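Local coordinates for protein alpha-glucosidase ([Eubacterium] rectale, PDB 6PNR) that probably hydrolyses alpha-linked sulfoquinovosides, the class of glycoside to which sulfolipid belongs, as a glycoside hydrolase of family 31, at residues A108-C114 and F192-H198; K504-L508 and D539-L544. All blocks are in the same frame, centred on the assembly; numbering follows the deposited sequence. Where two conformers were deposited one is given.

Contact 1 of 2, residues A108-C114 and F192-H198; sequences ADKEEKC and FRNDSFH
A His-carboxylate hydrogen bond marks the place where the loop after strand 101-107, carrying a type I turn from D109 to E112, packs against the hairpin of strands 188-194 and 197-202 in the N-terminal beta region. H198 NE2 donates to E112 OE2 at 2.9 Å, nearly straight at 165°. The bond lies in the imidazole plane but reaches the carboxylate from above, the two planes standing 76° apart. With CG anti to the backbone N (chi1 179°) and the chain extended, the carboxylate of E112 is carried out to the ring edge; S174 OG is hydrogen-bonded to the same oxygen. A108 CB sits over one face of the imidazole, 3.8 Å from its centroid, in a CH-pi contact, and F192 CE1 lies above the opposite face, displaced toward the rim. C114 SG approaches H198 obliquely, 3.5 Å from NE2, and also comes within 4.0 Å of F192 CD1, a sulfur-aromatic contact. Where the hairpin turns, A108 N donates to S196 O at 3.0 Å, coming from well above the carbonyl plane. S196 CA answers with a CA-H...O contact to A108 O. Farther out, the aliphatic part of K110 runs beside D195, with K110 CG 3.7 Å from D195 OD1. R127 ties the turn to the hairpin through the backbone oxygens of D109 and D195. With an alanine here instead of E112 the carboxylate is gone, and H198 NE2 and S174 OG would probably be left without their shared partner, the imidazole losing what fixes its edge. Both E112 and H198 are buried; if E112 is ionised, as the N-H from H198 would suit, its charge would tend to polarise the imidazole, with the proton on NE2 committed to this bond.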
loop_
_atom_site.group_PDB
_atom_site.type_symbol
_atom_site.label_atom_id
_atom_site.label_comp_id
_atom_site.label_asym_id
_atom_site.label_seq_id
_atom_site.Cartn_x
_atom_site.Cartn_y
_atom_site.Cartn_z
ATOM N N ALA A 108 -24.081 -12.764 -9.688
ATOM C CA ALA A 108 -24.337 -11.350 -9.921
ATOM C C ALA A 108 -24.257 -11.064 -11.412
ATOM O O ALA A 108 -23.808 -11.896 -12.201
ATOM C CB ALA A 108 -23.343 -10.481 -9.148
ATOM N N ASP A 109 -24.688 -9.870 -11.796
ATOM C CA ASP A 109 -24.507 -9.408 -13.161
ATOM C C ASP A 109 -23.932 -7.998 -13.137
ATOM O O ASP A 109 -23.889 -7.335 -12.094
ATOM C CB ASP A 109 -25.818 -9.475 -13.964
ATOM C CG ASP A 109 -26.921 -8.601 -13.390
ATOM O OD1 ASP A 109 -26.628 -7.539 -12.803
ATOM O OD2 ASP A 109 -28.102 -8.976 -13.541
ATOM N N LYS A 110 -23.505 -7.534 -14.316
ATOM C CA LYS A 110 -22.703 -6.319 -14.395
ATOM C C LYS A 110 -23.460 -5.091 -13.898
ATOM O O LYS A 110 -22.852 -4.193 -13.310
ATOM C CB LYS A 110 -22.219 -6.111 -15.834
ATOM C CG LYS A 110 -21.260 -4.941 -16.007
ATOM C CD LYS A 110 -20.831 -4.756 -17.465
ATOM C CE LYS A 110 -19.808 -3.627 -17.604
ATOM N NZ LYS A 110 -19.321 -3.454 -19.003
ATOM N N GLU A 111 -24.776 -5.036 -14.096
ATOM C CA GLU A 111 -25.530 -3.835 -13.760
ATOM C C GLU A 111 -25.960 -3.776 -12.296
ATOM O O GLU A 111 -26.484 -2.745 -11.864
ATOM C CB GLU A 111 -26.770 -3.722 -14.656
ATOM C CG GLU A 111 -26.476 -3.652 -16.157
ATOM C CD GLU A 111 -26.148 -5.013 -16.773
ATOM O OE1 GLU A 111 -26.383 -6.055 -16.116
ATOM O OE2 GLU A 111 -25.649 -5.042 -17.920
ATOM N N GLU A 112 -25.764 -4.843 -11.534
ATOM C CA GLU A 112 -26.210 -4.893 -10.151
ATOM C C GLU A 112 -25.396 -3.941 -9.269
ATOM O O GLU A 112 -24.199 -3.728 -9.481
ATOM C CB GLU A 112 -26.078 -6.325 -9.632
ATOM C CG GLU A 112 -26.476 -6.540 -8.185
ATOM C CD GLU A 112 -26.352 -7.997 -7.780
ATOM O OE1 GLU A 112 -26.087 -8.833 -8.676
ATOM O OE2 GLU A 112 -26.509 -8.302 -6.579
ATOM N N LYS A 113 -26.059 -3.374 -8.262
ATOM C CA LYS A 113 -25.402 -2.533 -7.273
ATOM C C LYS A 113 -25.698 -3.068 -5.878
ATOM O O LYS A 113 -26.665 -3.803 -5.668
ATOM C CB LYS A 113 -25.844 -1.071 -7.425
ATOM C CG LYS A 113 -25.339 -0.496 -8.733
ATOM C CD LYS A 113 -25.992 0.779 -9.165
ATOM C CE LYS A 113 -25.364 1.180 -10.500
ATOM N NZ LYS A 113 -25.959 2.406 -11.073
ATOM N N CYS A 114 -24.843 -2.693 -4.923
ATOM C CA CYS A 114 -24.854 -3.262 -3.580
ATOM C C CYS A 114 -24.546 -2.180 -2.555
ATOM O O CYS A 114 -23.701 -1.310 -2.791
ATOM C CB CYS A 114 -23.833 -4.392 -3.447
ATOM S SG CYS A 114 -24.191 -5.841 -4.478
ATOM N N PHE A 192 -16.634 -7.092 -4.189
ATOM C CA PHE A 192 -17.601 -6.820 -5.253
ATOM C C PHE A 192 -16.919 -6.364 -6.546
ATOM O O PHE A 192 -17.493 -5.581 -7.318
ATOM C CB PHE A 192 -18.618 -5.769 -4.815
ATOM C CG PHE A 192 -19.311 -6.085 -3.516
ATOM C CD1 PHE A 192 -20.475 -6.846 -3.499
ATOM C CD2 PHE A 192 -18.807 -5.604 -2.312
ATOM C CE1 PHE A 192 -21.127 -7.139 -2.295
ATOM C CE2 PHE A 192 -19.447 -5.889 -1.109
ATOM C CZ PHE A 192 -20.617 -6.658 -1.102
ATOM N N ARG A 193 -15.699 -6.842 -6.790
ATOM C CA ARG A 193 -14.918 -6.396 -7.936
ATOM C C ARG A 193 -15.239 -7.149 -9.224
ATOM O O ARG A 193 -14.911 -6.653 -10.306
ATOM C CB ARG A 193 -13.422 -6.519 -7.628
ATOM C CG ARG A 193 -12.924 -5.509 -6.592
ATOM C CD ARG A 193 -11.475 -5.776 -6.192
ATOM N NE ARG A 193 -11.361 -6.978 -5.374
ATOM C CZ ARG A 193 -10.260 -7.345 -4.732
ATOM N NH1 ARG A 193 -9.157 -6.605 -4.818
ATOM N NH2 ARG A 193 -10.263 -8.454 -4.002
ATOM N N ASN A 194 -15.888 -8.306 -9.145
ATOM C CA ASN A 194 -16.120 -9.150 -10.315
ATOM C C ASN A 194 -17.547 -8.992 -10.844
ATOM O O ASN A 194 -18.502 -8.926 -10.067
ATOM C CB ASN A 194 -15.835 -10.610 -9.969
ATOM C CG ASN A 194 -14.403 -10.827 -9.521
ATOM O OD1 ASN A 194 -14.095 -10.824 -8.328
ATOM N ND2 ASN A 194 -13.519 -11.012 -10.476
ATOM N N ASP A 195 -17.680 -8.919 -12.177
ATOM C CA ASP A 195 -18.983 -8.672 -12.800
ATOM C C ASP A 195 -19.984 -9.789 -12.521
ATOM O O ASP A 195 -21.188 -9.533 -12.394
ATOM C CB ASP A 195 -18.845 -8.525 -14.320
ATOM C CG ASP A 195 -18.295 -7.181 -14.749
ATOM O OD1 ASP A 195 -18.420 -6.188 -14.001
ATOM O OD2 ASP A 195 -17.741 -7.126 -15.868
ATOM N N SER A 196 -19.537 -11.037 -12.495
ATOM C CA SER A 196 -20.499 -12.135 -12.489
ATOM C C SER A 196 -20.729 -12.729 -11.107
ATOM O O SER A 196 -21.501 -13.687 -10.983
ATOM C CB SER A 196 -20.066 -13.238 -13.470
ATOM O OG SER A 196 -18.852 -13.856 -13.071
ATOM N N PHE A 197 -20.094 -12.188 -10.068
ATOM C CA PHE A 197 -20.274 -12.735 -8.731
ATOM C C PHE A 197 -19.735 -11.761 -7.691
ATOM O O PHE A 197 -18.774 -11.028 -7.943
ATOM C CB PHE A 197 -19.588 -14.104 -8.570
ATOM C CG PHE A 197 -18.095 -14.094 -8.801
ATOM C CD1 PHE A 197 -17.213 -13.852 -7.752
ATOM C CD2 PHE A 197 -17.570 -14.373 -10.059
ATOM C CE1 PHE A 197 -15.837 -13.850 -7.961
ATOM C CE2 PHE A 197 -16.194 -14.381 -10.276
ATOM C CZ PHE A 197 -15.323 -14.122 -9.223
ATOM N N HIS A 198 -20.385 -11.751 -6.535
ATOM C CA HIS A 198 -19.796 -11.246 -5.302
ATOM C C HIS A 198 -19.105 -12.409 -4.610
ATOM O O HIS A 198 -19.532 -13.560 -4.733
ATOM C CB HIS A 198 -20.853 -10.651 -4.364
ATOM C CG HIS A 198 -21.942 -9.894 -5.059
ATOM N ND1 HIS A 198 -21.695 -8.930 -6.008
ATOM C CD2 HIS A 198 -23.290 -9.963 -4.935
ATOM C CE1 HIS A 198 -22.841 -8.433 -6.439
ATOM N NE2 HIS A 198 -23.825 -9.041 -5.801
#

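Contact 2 of 2, residues K504-L508 and D539-L544; sequences KELFL and DTMERL
The K504 chain comes in crosswise to D539: fully extended from CB, its first torsion near trans (chi1 169°), it ends with NZ 2.8 Å from D539 OD2, on that oxygen's anti lone pair. R543 NE reaches the same OD2 at 3.0 Å from the syn side, tilted 31° out of the carboxylate plane, with the oxygen in the guanidinium plane, so one carboxylate oxygen joins two cations in a salt-bridge network. K504 runs antiparallel to the T540 side chain, K504 CE 3.4 Å from T540 OG1; that hydroxyl is hydrogen-bonded to D537, which also forms a salt bridge with K504. Beyond the charged groups, along the helices toward F507 and L544, the contact turns apolar. L508 stands across R543, CD1 touching the arginine CD at 3.6 Å, while L508 CD2 meets T540 CG2 at 3.8 Å. F507 presents its ring edge to L544, CZ to CD2 4.0 Å. The segments run almost parallel, 10° between their directions, their axes 11.1 Å apart at closest approach. This is helix-helix packing within the family 31 TIM-barrel domain, joining the starts of helices 504-514 and 538-568, with F532 and Y534 of the intervening loop packed against K504, T540 and F507.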
loop_
_atom_site.group_PDB
_atom_site.type_symbol
_atom_site.label_atom_id
_atom_site.label_comp_id
_atom_site.label_asym_id
_atom_site.label_seq_id
_atom_site.Cartn_x
_atom_site.Cartn_y
_atom_site.Cartn_z
ATOM N N LYS A 504 -14.730 28.958 10.378
ATOM C CA LYS A 504 -16.109 29.397 10.569
ATOM C C LYS A 504 -17.021 28.846 9.482
ATOM O O LYS A 504 -18.112 28.331 9.768
ATOM C CB LYS A 504 -16.170 30.929 10.581
ATOM C CG LYS A 504 -17.592 31.512 10.508
ATOM C CD LYS A 504 -17.541 33.059 10.521
ATOM C CE LYS A 504 -18.915 33.673 10.287
ATOM N NZ LYS A 504 -18.957 35.124 10.688
ATOM N N GLU A 505 -16.597 28.956 8.222
ATOM C CA GLU A 505 -17.457 28.515 7.130
ATOM C C GLU A 505 -17.769 27.027 7.253
ATOM O O GLU A 505 -18.906 26.596 7.012
ATOM C CB GLU A 505 -16.791 28.817 5.781
ATOM C CG GLU A 505 -17.655 28.442 4.566
ATOM C CD GLU A 505 -16.859 28.353 3.272
ATOM O OE1 GLU A 505 -15.611 28.341 3.343
ATOM O OE2 GLU A 505 -17.479 28.270 2.189
ATOM N N LEU A 506 -16.769 26.231 7.623
ATOM C CA LEU A 506 -16.986 24.796 7.811
ATOM C C LEU A 506 -17.996 24.525 8.918
ATOM O O LEU A 506 -18.893 23.691 8.761
ATOM C CB LEU A 506 -15.669 24.096 8.132
ATOM C CG LEU A 506 -15.970 22.616 8.414
ATOM C CD1 LEU A 506 -16.349 21.891 7.112
ATOM C CD2 LEU A 506 -14.849 21.960 9.126
ATOM N N PHE A 507 -17.852 25.200 10.059
ATOM C CA PHE A 507 -18.809 24.985 11.133
ATOM C C PHE A 507 -20.219 25.298 10.663
ATOM O O PHE A 507 -21.158 24.539 10.946
ATOM C CB PHE A 507 -18.457 25.827 12.366
ATOM C CG PHE A 507 -19.480 25.718 13.468
ATOM C CD1 PHE A 507 -20.628 26.510 13.454
ATOM C CD2 PHE A 507 -19.323 24.796 14.488
ATOM C CE1 PHE A 507 -21.600 26.385 14.445
ATOM C CE2 PHE A 507 -20.286 24.667 15.484
ATOM C CZ PHE A 507 -21.426 25.466 15.460
ATOM N N LEU A 508 -20.390 26.413 9.943
ATOM C CA LEU A 508 -21.729 26.831 9.542
ATOM C C LEU A 508 -22.320 25.905 8.481
ATOM O O LEU A 508 -23.510 25.574 8.544
ATOM C CB LEU A 508 -21.700 28.278 9.049
ATOM C CG LEU A 508 -21.479 29.295 10.174
ATOM C CD1 LEU A 508 -21.210 30.668 9.589
ATOM C CD2 LEU A 508 -22.680 29.317 11.112
ATOM N N ASP A 539 -21.321 36.807 14.863
ATOM C CA ASP A 539 -22.106 36.528 13.664
ATOM C C ASP A 539 -22.468 35.050 13.582
ATOM O O ASP A 539 -23.591 34.696 13.187
ATOM C CB ASP A 539 -21.339 36.969 12.411
ATOM C CG ASP A 539 -22.098 36.680 11.116
ATOM O OD1 ASP A 539 -23.159 37.299 10.899
ATOM O OD2 ASP A 539 -21.633 35.835 10.314
ATOM N N THR A 540 -21.544 34.176 13.982
ATOM C CA THR A 540 -21.820 32.742 13.983
ATOM C C THR A 540 -22.904 32.386 14.989
ATOM O O THR A 540 -23.782 31.563 14.698
ATOM C CB THR A 540 -20.539 31.954 14.277
ATOM O OG1 THR A 540 -19.543 32.273 13.296
ATOM C CG2 THR A 540 -20.803 30.453 14.213
ATOM N N MET A 541 -22.873 32.996 16.177
ATOM C CA MET A 541 -23.899 32.686 17.165
ATOM C C MET A 541 -25.273 33.170 16.706
ATOM O O MET A 541 -26.288 32.502 16.946
ATOM C CB MET A 541 -23.522 33.282 18.521
ATOM C CG MET A 541 -22.399 32.512 19.169
ATOM S SD MET A 541 -22.011 33.017 20.839
ATOM C CE MET A 541 -20.988 34.433 20.490
ATOM N N GLU A 542 -25.325 34.312 16.022
ATOM C CA GLU A 542 -26.596 34.779 15.480
ATOM C C GLU A 542 -27.102 33.844 14.388
ATOM O O GLU A 542 -28.299 33.528 14.337
ATOM C CB GLU A 542 -26.442 36.204 14.947
ATOM C CG GLU A 542 -26.086 37.221 16.030
ATOM C CD GLU A 542 -25.491 38.510 15.457
ATOM O OE1 GLU A 542 -25.695 38.770 14.247
ATOM O OE2 GLU A 542 -24.814 39.252 16.216
ATOM N N ARG A 543 -26.199 33.384 13.516
ATOM C CA ARG A 543 -26.571 32.426 12.477
ATOM C C ARG A 543 -27.011 31.096 13.075
ATOM O O ARG A 543 -27.989 30.496 12.620
ATOM C CB ARG A 543 -25.392 32.207 11.525
ATOM C CG ARG A 543 -25.140 33.349 10.553
ATOM C CD ARG A 543 -23.815 33.118 9.834
ATOM N NE ARG A 543 -23.547 34.120 8.810
ATOM C CZ ARG A 543 -24.015 34.041 7.570
ATOM N NH1 ARG A 543 -24.775 33.010 7.214
ATOM N NH2 ARG A 543 -23.721 34.987 6.689
ATOM N N LEU A 544 -26.271 30.596 14.067
ATOM C CA LEU A 544 -26.603 29.314 14.669
ATOM C C LEU A 544 -27.972 29.368 15.348
ATOM O O LEU A 544 -28.738 28.396 15.304
ATOM C CB LEU A 544 -25.501 28.918 15.659
ATOM C CG LEU A 544 -25.622 27.561 16.347
ATOM C CD1 LEU A 544 -25.698 26.466 15.298
ATOM C CD2 LEU A 544 -24.417 27.359 17.253
#

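Contact 1 and contact 2 lie in different parts of the chain, their centres 44 Å apart and their nearest atoms about 26 Å apart. Contact 1 comes first and closes well before contact 2 opens. Its 108-114 segment carries the chain from the six-stranded antiparallel sheet, which also holds the hairpin 188-194/197-202, to the edge strand 114-118 of the eight-stranded one. Contact 2 joins segments of two helices, both segments within the family 31 TIM-barrel range. The inhibitor lies on the barrel side, about 14 Å from the side chain of F507, yet neither contact contributes a residue to its pocket. The two are separate packing sites, one in the N-terminal beta region and one between barrel-domain helices.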